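Local coordinates for sterol carrier protein 2 (Thermus thermophilus, PDB 2CX7) that probably binds lipids such as sterols in an apolar interior and carries them between membranes, at residues Ser19-Lys24 / Ala119-Lys124; Ser27-Ser32 / Ala113-Ala118; Leu33-Arg38 / Ala81-Val86. All blocks are in the same frame, centred on the assembly; numbering follows the deposited sequence.

The three contacts run from the rim of the fold to its interior. Interactions 1 and 2 share helix 116-127: its middle packs against helix 20-25, and the tyrosine just before its first turn meets the loop that leads from helix 20-25 into strand 32-37. They touch where Tyr22 reaches the backbone of Ala118, and both are only partly buried; a carboxylate borders one and a water bridges the other. Interaction 3, about 17 Å from interaction 1 between centres, is buried and joins strand 32-37 to helix 80-86 through a tryptophan that packs on leucine and valine and gives its N-H to a strand carbonyl. Leu122 touches Leu33, linking interactions 1 and 3.

Interaction 1: residues Ser19-Lys24 / Ala119-Lys124; sequences SEAYRK and AQELVK
Ala21 and Tyr22 meet Glu121 and Leu122 in a partly buried, mainly apolar helix-helix contact at the edge of the fold, between the short helix 20-25 and the long helix 116-127. The local axes approach to 8.9 Å and run nearly antiparallel, at 155°, and no hydrogen bond crosses between the segments. Tyr22 carries most of the first segment's share. Its CG stands anti to the backbone N (chi1 173°), which sends the ring away from its own helix and along the partner, where CE1 comes within 3.5 Å of Leu122 CD2. The methyl approaches the ring obliquely, and Leu122 CG lies almost as near to the same carbon. Glu121 CB fits at the ring's edge, 4.0 Å from Tyr22 CD1 and also close to Tyr22 CA, at the point where the two backbones come nearest, Tyr22 CA to Glu121 CA 5.3 Å. Beyond CB the Glu121 chain bends at chi2 (-57°) and slides past Tyr22 in the opposite direction, laying its carboxylate against the methyl of Ala21, with OE1 3.5 Å from Ala21 CB. The acid group thus borders the apolar patch on its more exposed side. Leu16 of helix 6-17 touches both Tyr22 and Leu122, which joins a third helix to the patch. The start of helix 20-25 is fixed by Ser19, whose OG accepts from Tyr22 N at 3.1 Å in a nearly straight bond; this side-chain bond to the third residue onward is the classic serine N-cap of an alpha-helix, here beginning one member of an antiparallel helix pair within the alpha/beta SCP-2 fold.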
ATOM      1  N   SER A  19     -11.633  -5.868  -8.069  1.00 18.71           N
ATOM      2  CA  SER A  19     -11.873  -4.486  -8.480  1.00 20.99           C
ATOM      3  C   SER A  19     -11.584  -4.209  -9.947  1.00 19.94           C
ATOM      4  O   SER A  19     -10.429  -4.174 -10.358  1.00 17.07           O
ATOM      5  CB  SER A  19     -11.035  -3.531  -7.622  1.00 17.08           C
ATOM      6  OG  SER A  19     -11.117  -2.198  -8.101  1.00 17.12           O
ATOM      7  N   GLU A  20     -12.638  -4.005 -10.733  1.00 22.33           N
ATOM      8  CA  GLU A  20     -12.468  -3.700 -12.148  1.00 23.11           C
ATOM      9  C   GLU A  20     -11.762  -2.354 -12.338  1.00 21.96           C
ATOM     10  O   GLU A  20     -11.025  -2.173 -13.303  1.00 19.14           O
ATOM     11  CB  GLU A  20     -13.824  -3.650 -12.857  1.00 24.18           C
ATOM     12  CG  GLU A  20     -14.524  -4.981 -12.972  1.00 33.12           C
ATOM     13  CD  GLU A  20     -15.960  -4.837 -13.433  1.00 42.93           C
ATOM     14  OE1 GLU A  20     -16.787  -4.353 -12.630  1.00 51.50           O
ATOM     15  OE2 GLU A  20     -16.264  -5.198 -14.591  1.00 42.62           O
ATOM     16  N   ALA A  21     -11.999  -1.413 -11.421  1.00 22.53           N
ATOM     17  CA  ALA A  21     -11.388  -0.085 -11.505  1.00 19.70           C
ATOM     18  C   ALA A  21      -9.878  -0.172 -11.325  1.00 19.43           C
ATOM     19  O   ALA A  21      -9.112   0.443 -12.070  1.00 17.59           O
ATOM     20  CB  ALA A  21     -11.994   0.845 -10.448  1.00 23.92           C
ATOM     21  N   TYR A  22      -9.446  -0.936 -10.328  1.00 17.71           N
ATOM     22  CA  TYR A  22      -8.017  -1.096 -10.111  1.00 17.16           C
ATOM     23  C   TYR A  22      -7.410  -1.879 -11.278  1.00 17.30           C
ATOM     24  O   TYR A  22      -6.322  -1.557 -11.767  1.00 15.46           O
ATOM     25  CB  TYR A  22      -7.729  -1.854  -8.811  1.00 13.60           C
ATOM     26  CG  TYR A  22      -6.258  -2.151  -8.681  1.00 14.81           C
ATOM     27  CD1 TYR A  22      -5.340  -1.123  -8.474  1.00 20.43           C
ATOM     28  CD2 TYR A  22      -5.770  -3.440  -8.879  1.00 12.77           C
ATOM     29  CE1 TYR A  22      -3.967  -1.371  -8.479  1.00 16.54           C
ATOM     30  CE2 TYR A  22      -4.414  -3.699  -8.884  1.00 16.41           C
ATOM     31  CZ  TYR A  22      -3.514  -2.660  -8.685  1.00 13.56           C
ATOM     32  OH  TYR A  22      -2.161  -2.923  -8.711  1.00 12.66           O
ATOM     33  N   ARG A  23      -8.125  -2.907 -11.718  1.00 17.68           N
ATOM     34  CA  ARG A  23      -7.669  -3.758 -12.811  1.00 17.54           C
ATOM     35  C   ARG A  23      -7.372  -2.930 -14.059  1.00 17.52           C
ATOM     36  O   ARG A  23      -6.362  -3.146 -14.723  1.00 21.04           O
ATOM     37  CB  ARG A  23      -8.735  -4.814 -13.121  1.00 15.80           C
ATOM     38  CG  ARG A  23      -8.206  -6.074 -13.803  1.00 18.04           C
ATOM     39  CD  ARG A  23      -9.356  -7.009 -14.096  1.00 20.14           C
ATOM     40  NE  ARG A  23     -10.054  -7.381 -12.870  1.00 21.46           N
ATOM     41  CZ  ARG A  23     -11.354  -7.640 -12.804  1.00 19.33           C
ATOM     42  NH1 ARG A  23     -12.095  -7.558 -13.896  1.00 19.33           N
ATOM     43  NH2 ARG A  23     -11.907  -7.985 -11.648  1.00 20.90           N
ATOM     44  N   LYS A  24      -8.252  -1.982 -14.370  1.00 18.54           N
ATOM     45  CA  LYS A  24      -8.067  -1.121 -15.536  1.00 22.01           C
ATOM     46  C   LYS A  24      -6.908  -0.151 -15.321  1.00 18.55           C
ATOM     47  O   LYS A  24      -6.024  -0.034 -16.171  1.00 22.13           O
ATOM     48  CB  LYS A  24      -9.346  -0.326 -15.829  1.00 24.93           C
ATOM     49  CG  LYS A  24     -10.504  -1.154 -16.349  1.00 33.56           C
ATOM     50  CD  LYS A  24     -11.663  -0.262 -16.797  1.00 41.25           C
ATOM     51  CE  LYS A  24     -12.843  -1.087 -17.290  1.00 39.29           C
ATOM     52  NZ  LYS A  24     -13.417  -1.942 -16.210  1.00 46.05           N
ATOM     53  N   ALA A 119      -2.610   4.153  -8.099  1.00 15.76           N
ATOM     54  CA  ALA A 119      -2.355   4.454  -6.693  1.00 17.48           C
ATOM     55  C   ALA A 119      -3.657   4.889  -6.015  1.00 12.71           C
ATOM     56  O   ALA A 119      -3.976   4.448  -4.906  1.00 13.91           O
ATOM     57  CB  ALA A 119      -1.293   5.553  -6.570  1.00 15.19           C
ATOM     58  N   GLN A 120      -4.406   5.763  -6.680  1.00 12.71           N
ATOM     59  CA  GLN A 120      -5.673   6.230  -6.136  1.00 14.26           C
ATOM     60  C   GLN A 120      -6.604   5.036  -5.923  1.00 18.12           C
ATOM     61  O   GLN A 120      -7.291   4.944  -4.901  1.00 16.57           O
ATOM     62  CB  GLN A 120      -6.316   7.250  -7.085  1.00 13.39           C
ATOM     63  CG  GLN A 120      -5.575   8.570  -7.175  1.00 15.07           C
ATOM     64  CD  GLN A 120      -6.127   9.470  -8.270  1.00 17.59           C
ATOM     65  OE1 GLN A 120      -6.136   9.105  -9.447  1.00 20.90           O
ATOM     66  NE2 GLN A 120      -6.588  10.654  -7.886  1.00 19.28           N
ATOM     67  N   GLU A 121      -6.618   4.108  -6.879  1.00 17.26           N
ATOM     68  CA  GLU A 121      -7.475   2.933  -6.754  1.00 15.18           C
ATOM     69  C   GLU A 121      -6.998   1.979  -5.653  1.00 17.43           C
ATOM     70  O   GLU A 121      -7.814   1.413  -4.920  1.00 15.32           O
ATOM     71  CB  GLU A 121      -7.573   2.181  -8.089  1.00 14.09           C
ATOM     72  CG  GLU A 121      -8.445   2.857  -9.149  1.00 19.04           C
ATOM     73  CD  GLU A 121      -9.872   3.107  -8.673  1.00 27.36           C
ATOM     74  OE1 GLU A 121     -10.354   2.360  -7.797  1.00 28.73           O
ATOM     75  OE2 GLU A 121     -10.515   4.046  -9.186  1.00 24.73           O
ATOM     76  N   LEU A 122      -5.686   1.792  -5.541  1.00 15.85           N
ATOM     77  CA  LEU A 122      -5.134   0.920  -4.500  1.00 15.51           C
ATOM     78  C   LEU A 122      -5.666   1.378  -3.157  1.00 14.64           C
ATOM     79  O   LEU A 122      -6.104   0.574  -2.324  1.00 14.15           O
ATOM     80  CB  LEU A 122      -3.601   1.003  -4.470  1.00 15.06           C
ATOM     81  CG  LEU A 122      -2.795   0.162  -5.465  1.00 21.47           C
ATOM     82  CD1 LEU A 122      -1.322   0.527  -5.379  1.00 16.39           C
ATOM     83  CD2 LEU A 122      -2.982  -1.326  -5.149  1.00 23.75           C
ATOM     84  N   VAL A 123      -5.623   2.689  -2.946  1.00 13.95           N
ATOM     85  CA  VAL A 123      -6.085   3.268  -1.695  1.00 15.43           C
ATOM     86  C   VAL A 123      -7.604   3.171  -1.535  1.00 16.77           C
ATOM     87  O   VAL A 123      -8.098   2.839  -0.454  1.00 16.67           O
ATOM     88  CB  VAL A 123      -5.617   4.729  -1.580  1.00 13.76           C
ATOM     89  CG1 VAL A 123      -6.267   5.404  -0.383  1.00 15.49           C
ATOM     90  CG2 VAL A 123      -4.089   4.757  -1.427  1.00 17.35           C
ATOM     91  N   LYS A 124      -8.342   3.457  -2.602  1.00 16.85           N
ATOM     92  CA  LYS A 124      -9.800   3.373  -2.540  1.00 18.56           C
ATOM     93  C   LYS A 124     -10.227   1.947  -2.205  1.00 18.22           C
ATOM     94  O   LYS A 124     -11.167   1.742  -1.434  1.00 18.95           O
ATOM     95  CB  LYS A 124     -10.434   3.803  -3.873  1.00 17.02           C
ATOM     96  CG  LYS A 124     -10.386   5.301  -4.150  1.00 18.03           C
ATOM     97  CD  LYS A 124     -11.084   5.621  -5.461  1.00 21.49           C
ATOM     98  CE  LYS A 124     -11.071   7.117  -5.757  1.00 30.84           C
ATOM     99  NZ  LYS A 124     -11.704   7.386  -7.074  1.00 37.57           N
TER

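Interaction 2: residues Ser27-Ser32 / Ala113-Ala118; sequences STWEGS and APYAQA
Thr28 and Trp29 receive the ring of Tyr115, the residue that precedes helix 116-127 at its N-cap position. Thr28 comes first: its OG1 lies near the plane of the Tyr115 ring, at the edge, 4.0 Å from CE2, and its carbonyl O is 3.4 Å from Tyr115 OH. Trp29 follows and makes the main contact. With CG anti to the backbone N (chi1 170°), the indole swings toward the ring of Tyr115 and presents its six-membered ring edge-on to the tyrosine face, a T-shaped stack with centroids 5.0 Å apart and planes at 87°. The touching atom is CE3, 3.5 Å from Tyr115 CG, and CZ3 meets the neighbouring CD1; the edge therefore lands over the inner part of the tyrosine ring, toward CG, away from the hydroxyl. At Glu30 the backbone takes over: its N donates to water 1 at 3.0 Å, and the same water is hydrogen-bonded to Tyr115 OH at 3.1 Å, bridging loop and phenol. Gly31 turns the chain a corner and offers its O to Trp29 NE1 at 2.8 Å, near the indole plane, so the indole is gripped at its nitrogen while its benzo edge presses on tyrosine. Phe74 and Leu55 also touch Trp29, from the sheet side. The contact thus divides its chemistry by place: the buried indole supplies apolar and aromatic contact and spends its one N-H within its own loop, whereas the tyrosine hydroxyl, at the outer end of a partly exposed ring, reaches the loop backbone through water.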
ATOM      1  N   SER A  27      -3.401  -1.834 -15.505  1.00 17.29           N
ATOM      2  CA  SER A  27      -3.238  -2.808 -16.586  1.00 21.40           C
ATOM      3  C   SER A  27      -1.795  -3.098 -17.017  1.00 18.26           C
ATOM      4  O   SER A  27      -1.465  -4.238 -17.335  1.00 19.53           O
ATOM      5  CB  SER A  27      -4.076  -2.401 -17.804  1.00 22.36           C
ATOM      6  OG  SER A  27      -3.667  -1.153 -18.335  1.00 26.49           O
ATOM      7  N   THR A  28      -0.929  -2.088 -17.019  1.00 16.20           N
ATOM      8  CA  THR A  28       0.452  -2.319 -17.427  1.00 16.11           C
ATOM      9  C   THR A  28       1.450  -2.187 -16.282  1.00 19.40           C
ATOM     10  O   THR A  28       2.651  -2.041 -16.496  1.00 22.12           O
ATOM     11  CB  THR A  28       0.844  -1.371 -18.577  1.00 19.81           C
ATOM     12  OG1 THR A  28       0.516  -0.027 -18.216  1.00 25.20           O
ATOM     13  CG2 THR A  28       0.089  -1.744 -19.856  1.00 27.75           C
ATOM     14  N   TRP A  29       0.949  -2.257 -15.056  1.00 21.32           N
ATOM     15  CA  TRP A  29       1.815  -2.159 -13.890  1.00 19.13           C
ATOM     16  C   TRP A  29       2.568  -3.451 -13.600  1.00 16.50           C
ATOM     17  O   TRP A  29       2.007  -4.533 -13.688  1.00 17.99           O
ATOM     18  CB  TRP A  29       1.003  -1.802 -12.641  1.00 19.41           C
ATOM     19  CG  TRP A  29       1.818  -1.937 -11.382  1.00 14.17           C
ATOM     20  CD1 TRP A  29       2.036  -3.077 -10.654  1.00 15.91           C
ATOM     21  CD2 TRP A  29       2.620  -0.921 -10.783  1.00 14.45           C
ATOM     22  NE1 TRP A  29       2.934  -2.829  -9.641  1.00 14.54           N
ATOM     23  CE2 TRP A  29       3.307  -1.513  -9.698  1.00 14.50           C
ATOM     24  CE3 TRP A  29       2.831   0.437 -11.061  1.00 19.27           C
ATOM     25  CZ2 TRP A  29       4.191  -0.790  -8.889  1.00 16.22           C
ATOM     26  CZ3 TRP A  29       3.708   1.155 -10.258  1.00 17.21           C
ATOM     27  CH2 TRP A  29       4.377   0.539  -9.182  1.00 19.55           C
ATOM     28  N   GLU A  30       3.844  -3.318 -13.255  1.00 17.14           N
ATOM     29  CA  GLU A  30       4.673  -4.456 -12.869  1.00 18.39           C
ATOM     30  C   GLU A  30       5.542  -4.020 -11.698  1.00 19.90           C
ATOM     31  O   GLU A  30       6.100  -2.926 -11.704  1.00 25.71           O
ATOM     32  CB  GLU A  30       5.566  -4.925 -14.021  1.00 23.58           C
ATOM     33  CG  GLU A  30       4.852  -5.709 -15.100  1.00 19.02           C
ATOM     34  CD  GLU A  30       5.748  -5.972 -16.309  1.00 23.00           C
ATOM     35  OE1 GLU A  30       6.987  -5.986 -16.150  1.00 24.65           O
ATOM     36  OE2 GLU A  30       5.207  -6.167 -17.413  1.00 27.88           O
ATOM     37  N   GLY A  31       5.653  -4.868 -10.684  1.00 21.47           N
ATOM     38  CA  GLY A  31       6.477  -4.510  -9.545  1.00 22.94           C
ATOM     39  C   GLY A  31       5.783  -4.702  -8.215  1.00 17.38           C
ATOM     40  O   GLY A  31       4.579  -4.471  -8.091  1.00 16.57           O
ATOM     41  N   SER A  32       6.542  -5.140  -7.219  1.00 17.99           N
ATOM     42  CA  SER A  32       5.977  -5.352  -5.888  1.00 17.04           C
ATOM     43  C   SER A  32       5.912  -4.007  -5.173  1.00 15.38           C
ATOM     44  O   SER A  32       6.682  -3.095  -5.476  1.00 16.74           O
ATOM     45  CB  SER A  32       6.831  -6.347  -5.094  1.00 17.55           C
ATOM     46  OG  SER A  32       8.198  -5.971  -5.076  1.00 18.36           O
ATOM     47  N   ALA A 113       4.832   8.254 -11.013  1.00 24.03           N
ATOM     48  CA  ALA A 113       3.920   9.295 -11.486  1.00 25.46           C
ATOM     49  C   ALA A 113       2.885   8.852 -12.529  1.00 25.98           C
ATOM     50  O   ALA A 113       1.700   9.172 -12.408  1.00 24.45           O
ATOM     51  CB  ALA A 113       4.725  10.489 -12.021  1.00 24.05           C
ATOM     52  N   PRO A 114       3.318   8.119 -13.571  1.00 23.14           N
ATOM     53  CA  PRO A 114       2.403   7.650 -14.618  1.00 21.34           C
ATOM     54  C   PRO A 114       1.287   6.738 -14.110  1.00 19.52           C
ATOM     55  O   PRO A 114       0.286   6.545 -14.793  1.00 20.02           O
ATOM     56  CB  PRO A 114       3.332   6.915 -15.589  1.00 25.22           C
ATOM     57  CG  PRO A 114       4.633   7.657 -15.427  1.00 29.43           C
ATOM     58  CD  PRO A 114       4.716   7.808 -13.925  1.00 27.43           C
ATOM     59  N   TYR A 115       1.464   6.180 -12.914  1.00 15.99           N
ATOM     60  CA  TYR A 115       0.466   5.279 -12.341  1.00 17.17           C
ATOM     61  C   TYR A 115      -0.339   5.878 -11.203  1.00 17.02           C
ATOM     62  O   TYR A 115      -0.799   5.160 -10.317  1.00 17.12           O
ATOM     63  CB  TYR A 115       1.134   4.002 -11.847  1.00 18.84           C
ATOM     64  CG  TYR A 115       1.810   3.240 -12.952  1.00 18.53           C
ATOM     65  CD1 TYR A 115       3.183   3.372 -13.179  1.00 19.43           C
ATOM     66  CD2 TYR A 115       1.075   2.400 -13.790  1.00 19.11           C
ATOM     67  CE1 TYR A 115       3.800   2.678 -14.212  1.00 21.30           C
ATOM     68  CE2 TYR A 115       1.683   1.707 -14.828  1.00 17.12           C
ATOM     69  CZ  TYR A 115       3.047   1.851 -15.030  1.00 20.83           C
ATOM     70  OH  TYR A 115       3.657   1.156 -16.049  1.00 27.52           O
ATOM     71  N   ALA A 116      -0.513   7.191 -11.236  1.00 18.13           N
ATOM     72  CA  ALA A 116      -1.268   7.892 -10.205  1.00 19.44           C
ATOM     73  C   ALA A 116      -2.684   7.331 -10.016  1.00 16.42           C
ATOM     74  O   ALA A 116      -3.165   7.212  -8.889  1.00 14.89           O
ATOM     75  CB  ALA A 116      -1.326   9.391 -10.541  1.00 15.39           C
ATOM     76  N   GLN A 117      -3.353   6.973 -11.107  1.00 16.71           N
ATOM     77  CA  GLN A 117      -4.699   6.444 -10.988  1.00 16.65           C
ATOM     78  C   GLN A 117      -4.696   5.080 -10.286  1.00 15.47           C
ATOM     79  O   GLN A 117      -5.588   4.776  -9.493  1.00 14.06           O
ATOM     80  CB  GLN A 117      -5.338   6.326 -12.369  1.00 20.67           C
ATOM     81  CG  GLN A 117      -6.820   6.008 -12.327  1.00 29.67           C
ATOM     82  CD  GLN A 117      -7.420   5.909 -13.713  1.00 38.01           C
ATOM     83  OE1 GLN A 117      -6.957   5.126 -14.546  1.00 37.69           O
ATOM     84  NE2 GLN A 117      -8.457   6.702 -13.971  1.00 40.76           N
ATOM     85  N   ALA A 118      -3.703   4.253 -10.592  1.00 16.92           N
ATOM     86  CA  ALA A 118      -3.605   2.941  -9.963  1.00 18.17           C
ATOM     87  C   ALA A 118      -3.412   3.152  -8.459  1.00 19.57           C
ATOM     88  O   ALA A 118      -3.984   2.427  -7.641  1.00 18.96           O
ATOM     89  CB  ALA A 118      -2.418   2.149 -10.547  1.00 17.47           C
TER
HETATM   90  O   HOH W   1       5.192  -0.767 -14.235  1.00 23.10           O

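Interaction 3: residues Leu33-Arg38 / Ala81-Val86; sequences LALAVR and ATWQEV
Trp83 buries more surface than any other residue here, and it meets strand 32-37 chiefly at Leu35 and Val37, with the carbonyl of Ala36 between them. The indole projects from helix 80-86 toward the strand; its CG lies anti to the carbonyl carbon and beside the backbone N (chi1 -84°), a torsion that extends the ring system alongside the strand. Leu35 takes the benzo end. Its CB sits above one face of the indole, toward the rim, 3.9 Å from Trp83 CZ2, while the CD2 methyl reaches Trp83 CH2 at 3.7 Å; the two side chains cross at about a right angle. Val37 takes the pyrrole end, its CG2 lying 3.8 Å from Trp83 CD1 in an oblique approach. Between these two apolar touches the indole N-H makes the single hydrogen bond across the segments, from Trp83 NE1 to Ala36 O at 2.7 Å. The oxygen lies close to the indole plane, but the donor stands above the carbonyl plane, 61° out of it, and so does not follow a lone pair. The bond is short all the same, and it pairs the only polar atom of a buried ring with a strand carbonyl, fixing the rotation of the indole between its two aliphatic neighbours. Phe4 meets Trp83 edge-to-face, and Ile76 and Ala78 of the adjacent strand 74-78 touch it too. Strand 32-37 is the middle strand of the five-stranded mixed sheet, so the contact seats a helix on the sheet's central strand, in the layered alpha/beta arrangement of the SCP-2 fold, where helices pack over a sheet and enclose an apolar interior.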
ATOM      1  N   LEU A  33       4.979  -3.878  -4.238  1.00 14.78           N
ATOM      2  CA  LEU A  33       4.818  -2.634  -3.496  1.00 12.91           C
ATOM      3  C   LEU A  33       4.646  -2.944  -2.026  1.00 15.49           C
ATOM      4  O   LEU A  33       3.798  -3.761  -1.654  1.00 16.11           O
ATOM      5  CB  LEU A  33       3.575  -1.872  -3.993  1.00 13.35           C
ATOM      6  CG  LEU A  33       3.087  -0.661  -3.183  1.00 16.33           C
ATOM      7  CD1 LEU A  33       4.094   0.478  -3.286  1.00 17.47           C
ATOM      8  CD2 LEU A  33       1.724  -0.194  -3.731  1.00 15.35           C
ATOM      9  N   ALA A  34       5.448  -2.290  -1.194  1.00 14.58           N
ATOM     10  CA  ALA A  34       5.357  -2.483   0.240  1.00 12.62           C
ATOM     11  C   ALA A  34       4.812  -1.229   0.893  1.00 16.79           C
ATOM     12  O   ALA A  34       5.289  -0.117   0.630  1.00 18.02           O
ATOM     13  CB  ALA A  34       6.729  -2.817   0.826  1.00 15.16           C
ATOM     14  N   LEU A  35       3.794  -1.419   1.727  1.00 14.00           N
ATOM     15  CA  LEU A  35       3.190  -0.339   2.488  1.00 12.95           C
ATOM     16  C   LEU A  35       3.746  -0.594   3.890  1.00 14.05           C
ATOM     17  O   LEU A  35       3.316  -1.521   4.592  1.00 17.67           O
ATOM     18  CB  LEU A  35       1.670  -0.457   2.459  1.00 15.88           C
ATOM     19  CG  LEU A  35       1.063  -0.549   1.056  1.00 17.82           C
ATOM     20  CD1 LEU A  35      -0.453  -0.563   1.173  1.00 19.99           C
ATOM     21  CD2 LEU A  35       1.549   0.626   0.190  1.00 14.80           C
ATOM     22  N   ALA A  36       4.715   0.222   4.282  1.00 11.77           N
ATOM     23  CA  ALA A  36       5.403   0.045   5.552  1.00 11.57           C
ATOM     24  C   ALA A  36       5.041   1.020   6.669  1.00 12.50           C
ATOM     25  O   ALA A  36       4.918   2.227   6.446  1.00 13.14           O
ATOM     26  CB  ALA A  36       6.907   0.084   5.308  1.00 16.52           C
ATOM     27  N   VAL A  37       4.883   0.458   7.867  1.00 14.09           N
ATOM     28  CA  VAL A  37       4.575   1.203   9.086  1.00 12.68           C
ATOM     29  C   VAL A  37       5.864   1.267   9.895  1.00 12.57           C
ATOM     30  O   VAL A  37       6.481   0.232  10.157  1.00 13.76           O
ATOM     31  CB  VAL A  37       3.494   0.476   9.944  1.00 16.52           C
ATOM     32  CG1 VAL A  37       3.254   1.245  11.249  1.00 12.64           C
ATOM     33  CG2 VAL A  37       2.196   0.353   9.165  1.00 17.16           C
ATOM     34  N   ARG A  38       6.277   2.477  10.276  1.00 10.65           N
ATOM     35  CA  ARG A  38       7.493   2.672  11.062  1.00 12.56           C
ATOM     36  C   ARG A  38       7.305   2.058  12.448  1.00 14.20           C
ATOM     37  O   ARG A  38       6.170   1.895  12.902  1.00 11.74           O
ATOM     38  CB  ARG A  38       7.780   4.166  11.216  1.00 11.36           C
ATOM     39  CG  ARG A  38       8.002   4.897   9.895  1.00 15.38           C
ATOM     40  CD  ARG A  38       8.413   6.349  10.130  1.00 20.12           C
ATOM     41  NE  ARG A  38       8.766   6.996   8.870  1.00 18.24           N
ATOM     42  CZ  ARG A  38       8.095   8.002   8.322  1.00 17.68           C
ATOM     43  NH1 ARG A  38       7.016   8.503   8.923  1.00 14.11           N
ATOM     44  NH2 ARG A  38       8.495   8.492   7.160  1.00 15.99           N
ATOM     45  N   ALA A  81      -0.296   6.271  12.304  1.00 14.11           N
ATOM     46  CA  ALA A  81      -1.376   7.255  12.288  1.00 18.84           C
ATOM     47  C   ALA A  81      -1.663   7.773  10.889  1.00 15.64           C
ATOM     48  O   ALA A  81      -2.825   7.970  10.515  1.00 14.66           O
ATOM     49  CB  ALA A  81      -1.048   8.414  13.207  1.00 18.11           C
ATOM     50  N   THR A  82      -0.601   7.999  10.119  1.00 12.07           N
ATOM     51  CA  THR A  82      -0.739   8.476   8.756  1.00 11.47           C
ATOM     52  C   THR A  82      -1.432   7.421   7.913  1.00 13.88           C
ATOM     53  O   THR A  82      -2.381   7.728   7.181  1.00 15.36           O
ATOM     54  CB  THR A  82       0.633   8.799   8.145  1.00 12.98           C
ATOM     55  OG1 THR A  82       1.273   9.787   8.958  1.00 15.98           O
ATOM     56  CG2 THR A  82       0.479   9.348   6.733  1.00 14.64           C
ATOM     57  N   TRP A  83      -0.974   6.176   8.012  1.00 10.23           N
ATOM     58  CA  TRP A  83      -1.602   5.105   7.241  1.00 13.07           C
ATOM     59  C   TRP A  83      -3.071   4.954   7.622  1.00 16.28           C
ATOM     60  O   TRP A  83      -3.911   4.700   6.762  1.00 15.63           O
ATOM     61  CB  TRP A  83      -0.876   3.769   7.445  1.00 12.28           C
ATOM     62  CG  TRP A  83       0.322   3.579   6.553  1.00 16.31           C
ATOM     63  CD1 TRP A  83       1.611   3.330   6.947  1.00 16.13           C
ATOM     64  CD2 TRP A  83       0.342   3.620   5.126  1.00 16.64           C
ATOM     65  NE1 TRP A  83       2.426   3.219   5.851  1.00 15.35           N
ATOM     66  CE2 TRP A  83       1.675   3.389   4.719  1.00 16.31           C
ATOM     67  CE3 TRP A  83      -0.638   3.829   4.144  1.00 16.62           C
ATOM     68  CZ2 TRP A  83       2.052   3.363   3.375  1.00 15.84           C
ATOM     69  CZ3 TRP A  83      -0.259   3.805   2.806  1.00 18.64           C
ATOM     70  CH2 TRP A  83       1.076   3.572   2.436  1.00 19.10           C
ATOM     71  N   GLN A  84      -3.387   5.109   8.907  1.00 14.34           N
ATOM     72  CA  GLN A  84      -4.784   4.988   9.329  1.00 14.85           C
ATOM     73  C   GLN A  84      -5.619   6.062   8.630  1.00 14.28           C
ATOM     74  O   GLN A  84      -6.722   5.793   8.146  1.00 19.13           O
ATOM     75  CB  GLN A  84      -4.908   5.117  10.851  1.00 17.73           C
ATOM     76  CG  GLN A  84      -4.339   3.912  11.599  1.00 18.86           C
ATOM     77  CD  GLN A  84      -4.397   4.073  13.107  1.00 21.23           C
ATOM     78  OE1 GLN A  84      -4.174   5.161  13.628  1.00 24.63           O
ATOM     79  NE2 GLN A  84      -4.673   2.979  13.817  1.00 24.09           N
ATOM     80  N   GLU A  85      -5.090   7.271   8.564  1.00 14.90           N
ATOM     81  CA  GLU A  85      -5.799   8.350   7.894  1.00 17.73           C
ATOM     82  C   GLU A  85      -5.984   8.064   6.414  1.00 18.79           C
ATOM     83  O   GLU A  85      -7.082   8.228   5.880  1.00 19.48           O
ATOM     84  CB  GLU A  85      -5.043   9.659   8.080  1.00 17.43           C
ATOM     85  CG  GLU A  85      -5.177  10.215   9.472  1.00 22.50           C
ATOM     86  CD  GLU A  85      -3.925  10.910   9.936  1.00 26.85           C
ATOM     87  OE1 GLU A  85      -3.203  11.464   9.083  1.00 23.37           O
ATOM     88  OE2 GLU A  85      -3.671  10.909  11.163  1.00 31.21           O
ATOM     89  N   VAL A  86      -4.918   7.617   5.751  1.00 14.91           N
ATOM     90  CA  VAL A  86      -4.993   7.337   4.321  1.00 17.55           C
ATOM     91  C   VAL A  86      -5.926   6.183   3.994  1.00 19.18           C
ATOM     92  O   VAL A  86      -6.830   6.317   3.165  1.00 18.86           O
ATOM     93  CB  VAL A  86      -3.588   7.026   3.720  1.00 16.11           C
ATOM     94  CG1 VAL A  86      -3.719   6.589   2.247  1.00 19.27           C
ATOM     95  CG2 VAL A  86      -2.709   8.258   3.796  1.00 12.98           C
TER